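Local coordinates for protein glycoside hydrolase, GH17 family (PDB 6FCG) that probably hydrolyses internal beta-1,3-glucosidic bonds of the algal polysaccharide laminarin, acting as an endo-laminarinase, at residues 73-81 / 391-402. Residues are numbered along the deposited sequence; the frame is centred on the assembly and turned at random.
Sequences EDMKILHAM and VFEGLTRGGNPI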
# COMPACT_ATOMS: atom_id res chain seq x y z
N GLU A 73 23.75 31.35 29.17
CA GLU A 73 22.90 30.33 29.77
C GLU A 73 23.34 28.91 29.33
O GLU A 73 23.59 28.05 30.17
CB GLU A 73 21.43 30.57 29.41
CG GLU A 73 20.77 31.76 30.10
CD GLU A 73 19.34 32.06 29.64
OE1 GLU A 73 18.98 31.75 28.48
OE2 GLU A 73 18.55 32.58 30.46
N ASP A 74 23.52 28.72 28.02
CA ASP A 74 23.93 27.41 27.47
C ASP A 74 25.30 26.99 27.94
O ASP A 74 25.52 25.84 28.32
CB ASP A 74 23.90 27.41 25.94
CG ASP A 74 22.51 27.56 25.37
OD1 ASP A 74 21.54 27.56 26.16
OD2 ASP A 74 22.35 27.71 24.14
N MET A 75 26.22 27.93 27.88
CA MET A 75 27.58 27.65 28.30
C MET A 75 27.62 27.20 29.75
O MET A 75 28.35 26.26 30.07
CB MET A 75 28.48 28.87 28.12
CG MET A 75 28.74 29.34 26.69
SD MET A 75 29.36 28.11 25.54
CE MET A 75 27.82 27.56 24.76
N LYS A 76 26.84 27.86 30.62
CA LYS A 76 26.82 27.48 32.03
C LYS A 76 26.30 26.06 32.20
O LYS A 76 26.91 25.27 32.92
CB LYS A 76 26.02 28.46 32.89
CG LYS A 76 26.60 29.87 32.98
CD LYS A 76 26.12 30.64 34.21
CE LYS A 76 26.15 32.16 34.04
NZ LYS A 76 24.83 32.81 34.11
N ILE A 77 25.21 25.73 31.49
CA ILE A 77 24.64 24.38 31.48
C ILE A 77 25.65 23.32 31.00
O ILE A 77 25.79 22.24 31.62
CB ILE A 77 23.37 24.32 30.60
CG1 ILE A 77 22.25 25.10 31.24
CG2 ILE A 77 22.92 22.87 30.37
CD1 ILE A 77 21.19 25.56 30.27
N LEU A 78 26.33 23.58 29.90
CA LEU A 78 27.27 22.61 29.37
C LEU A 78 28.44 22.44 30.30
O LEU A 78 28.96 21.33 30.46
CB LEU A 78 27.76 23.03 27.97
CG LEU A 78 26.70 23.08 26.87
CD1 LEU A 78 27.36 23.44 25.55
CD2 LEU A 78 25.97 21.75 26.75
N HIS A 79 28.92 23.55 30.84
CA HIS A 79 30.07 23.52 31.74
C HIS A 79 29.77 22.73 33.00
O HIS A 79 30.62 21.96 33.47
CB HIS A 79 30.50 24.95 32.10
CG HIS A 79 31.68 25.00 33.00
ND1 HIS A 79 32.98 25.02 32.52
CD2 HIS A 79 31.78 24.95 34.35
CE1 HIS A 79 33.82 25.02 33.54
NE2 HIS A 79 33.11 24.96 34.66
N ALA A 80 28.56 22.87 33.52
CA ALA A 80 28.10 22.11 34.68
C ALA A 80 28.14 20.61 34.44
O ALA A 80 28.42 19.86 35.36
CB ALA A 80 26.69 22.55 35.06
N MET A 81 27.87 20.20 33.20
CA MET A 81 27.94 18.81 32.72
C MET A 81 29.33 18.25 32.41
O MET A 81 29.42 17.13 31.94
CB MET A 81 27.24 18.73 31.38
CG MET A 81 25.82 18.28 31.36
SD MET A 81 25.33 18.25 29.61
CE MET A 81 26.20 16.74 29.10
N VAL A 391 23.22 18.80 39.51
CA VAL A 391 24.23 19.41 38.65
C VAL A 391 23.76 20.73 37.99
O VAL A 391 24.57 21.63 37.80
CB VAL A 391 24.71 18.39 37.57
CG1 VAL A 391 25.60 19.02 36.50
CG2 VAL A 391 25.49 17.26 38.25
N PHE A 392 22.47 20.84 37.66
CA PHE A 392 21.94 22.03 36.99
C PHE A 392 21.18 22.95 37.92
O PHE A 392 20.48 23.84 37.48
CB PHE A 392 21.02 21.66 35.83
CG PHE A 392 21.65 20.72 34.86
CD1 PHE A 392 22.67 21.14 34.02
CD2 PHE A 392 21.24 19.40 34.80
CE1 PHE A 392 23.27 20.25 33.14
CE2 PHE A 392 21.84 18.51 33.91
CZ PHE A 392 22.86 18.93 33.09
N GLU A 393 21.30 22.75 39.21
CA GLU A 393 20.53 23.55 40.15
C GLU A 393 20.93 25.07 40.12
O GLU A 393 22.11 25.43 40.05
CB GLU A 393 20.61 22.85 41.49
CG GLU A 393 19.81 23.52 42.58
CD GLU A 393 18.75 22.64 43.19
OE1 GLU A 393 19.03 21.49 43.57
OE2 GLU A 393 17.62 23.15 43.31
N GLY A 394 19.92 25.93 40.05
CA GLY A 394 20.13 27.37 39.92
C GLY A 394 20.29 27.87 38.49
O GLY A 394 20.33 29.09 38.26
N LEU A 395 20.40 26.94 37.53
CA LEU A 395 20.60 27.28 36.12
C LEU A 395 19.28 27.29 35.41
O LEU A 395 18.35 26.58 35.77
CB LEU A 395 21.55 26.27 35.48
CG LEU A 395 23.03 26.35 35.94
CD1 LEU A 395 23.79 25.32 35.12
CD2 LEU A 395 23.71 27.72 35.90
N THR A 396 19.26 28.05 34.35
CA THR A 396 18.04 28.42 33.66
C THR A 396 18.31 28.41 32.14
O THR A 396 19.41 28.71 31.72
CB THR A 396 17.63 29.82 34.22
OG1 THR A 396 16.41 29.70 34.93
CG2 THR A 396 17.50 30.98 33.16
N ARG A 397 17.31 28.05 31.34
CA ARG A 397 17.30 28.38 29.90
C ARG A 397 16.00 29.10 29.54
O ARG A 397 14.93 28.54 29.68
CB ARG A 397 17.51 27.13 29.01
CG ARG A 397 17.98 27.43 27.58
CD ARG A 397 18.22 26.16 26.81
NE ARG A 397 17.92 26.06 25.38
CZ ARG A 397 18.71 26.32 24.35
NH1 ARG A 397 19.89 26.86 24.49
NH2 ARG A 397 18.29 26.08 23.13
N GLY A 398 16.12 30.36 29.12
CA GLY A 398 14.97 31.19 28.70
C GLY A 398 13.95 31.42 29.80
O GLY A 398 12.77 31.47 29.52
N GLY A 399 14.39 31.49 31.05
CA GLY A 399 13.50 31.48 32.20
C GLY A 399 13.13 30.13 32.83
O GLY A 399 12.70 30.09 33.97
N ASN A 400 13.31 29.01 32.14
CA ASN A 400 12.93 27.69 32.69
C ASN A 400 14.04 27.00 33.47
O ASN A 400 15.19 26.99 33.02
CB ASN A 400 12.48 26.77 31.57
CG ASN A 400 11.43 27.41 30.71
OD1 ASN A 400 10.56 28.10 31.21
ND2 ASN A 400 11.50 27.19 29.42
N PRO A 401 13.70 26.37 34.62
CA PRO A 401 14.71 25.52 35.26
C PRO A 401 14.91 24.22 34.49
O PRO A 401 14.05 23.84 33.69
CB PRO A 401 14.13 25.24 36.66
CG PRO A 401 12.81 25.93 36.70
CD PRO A 401 12.41 26.33 35.33
N ILE A 402 16.03 23.55 34.74
CA ILE A 402 16.34 22.32 34.05
C ILE A 402 15.59 21.17 34.71
O ILE A 402 16.01 20.62 35.72
CB ILE A 402 17.85 22.05 33.97
CG1 ILE A 402 18.60 23.27 33.42
CG2 ILE A 402 18.13 20.84 33.08
CD1 ILE A 402 18.04 23.86 32.14
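I77 packs against F392, L395 and I402. Its CG2 lies 3.8 Å from F392 CE1, the side chains crossing at about a right angle. The carbonyl O of I77 meets the edge of the F392 ring. I77 CG1 stands beside the backbone N (chi1 -68°) and carries CD1 out to I402 CD1, tip to tip at 4.0 Å. L395 lays its two methyls on the helix. CD1 lies over I77 CA at 3.9 Å and also touches A80 CB, while CD2 rests on K76 CB. The extended side chain of E73 passes T396 O. Its OE1 accepts a nearly straight bond from G398 N (3.2 Å, 166°), which approaches from above the carboxylate plane, and forms a salt bridge with R58. Replacing E73 with alanine would probably leave G398 N without its acceptor and R58 without one of its carboxylate partners. D74 and R397 form a salt bridge of doubtful detail, as R397 NH1 is modelled too close; D74 also meets R58 and Y54. R397-N400 forms a type I' turn, closing a two-residue beta hairpin. This small hairpin late in the chain and its lead-in pack onto helix 68-80, which precedes strand 83-87 in the GH17 TIM barrel.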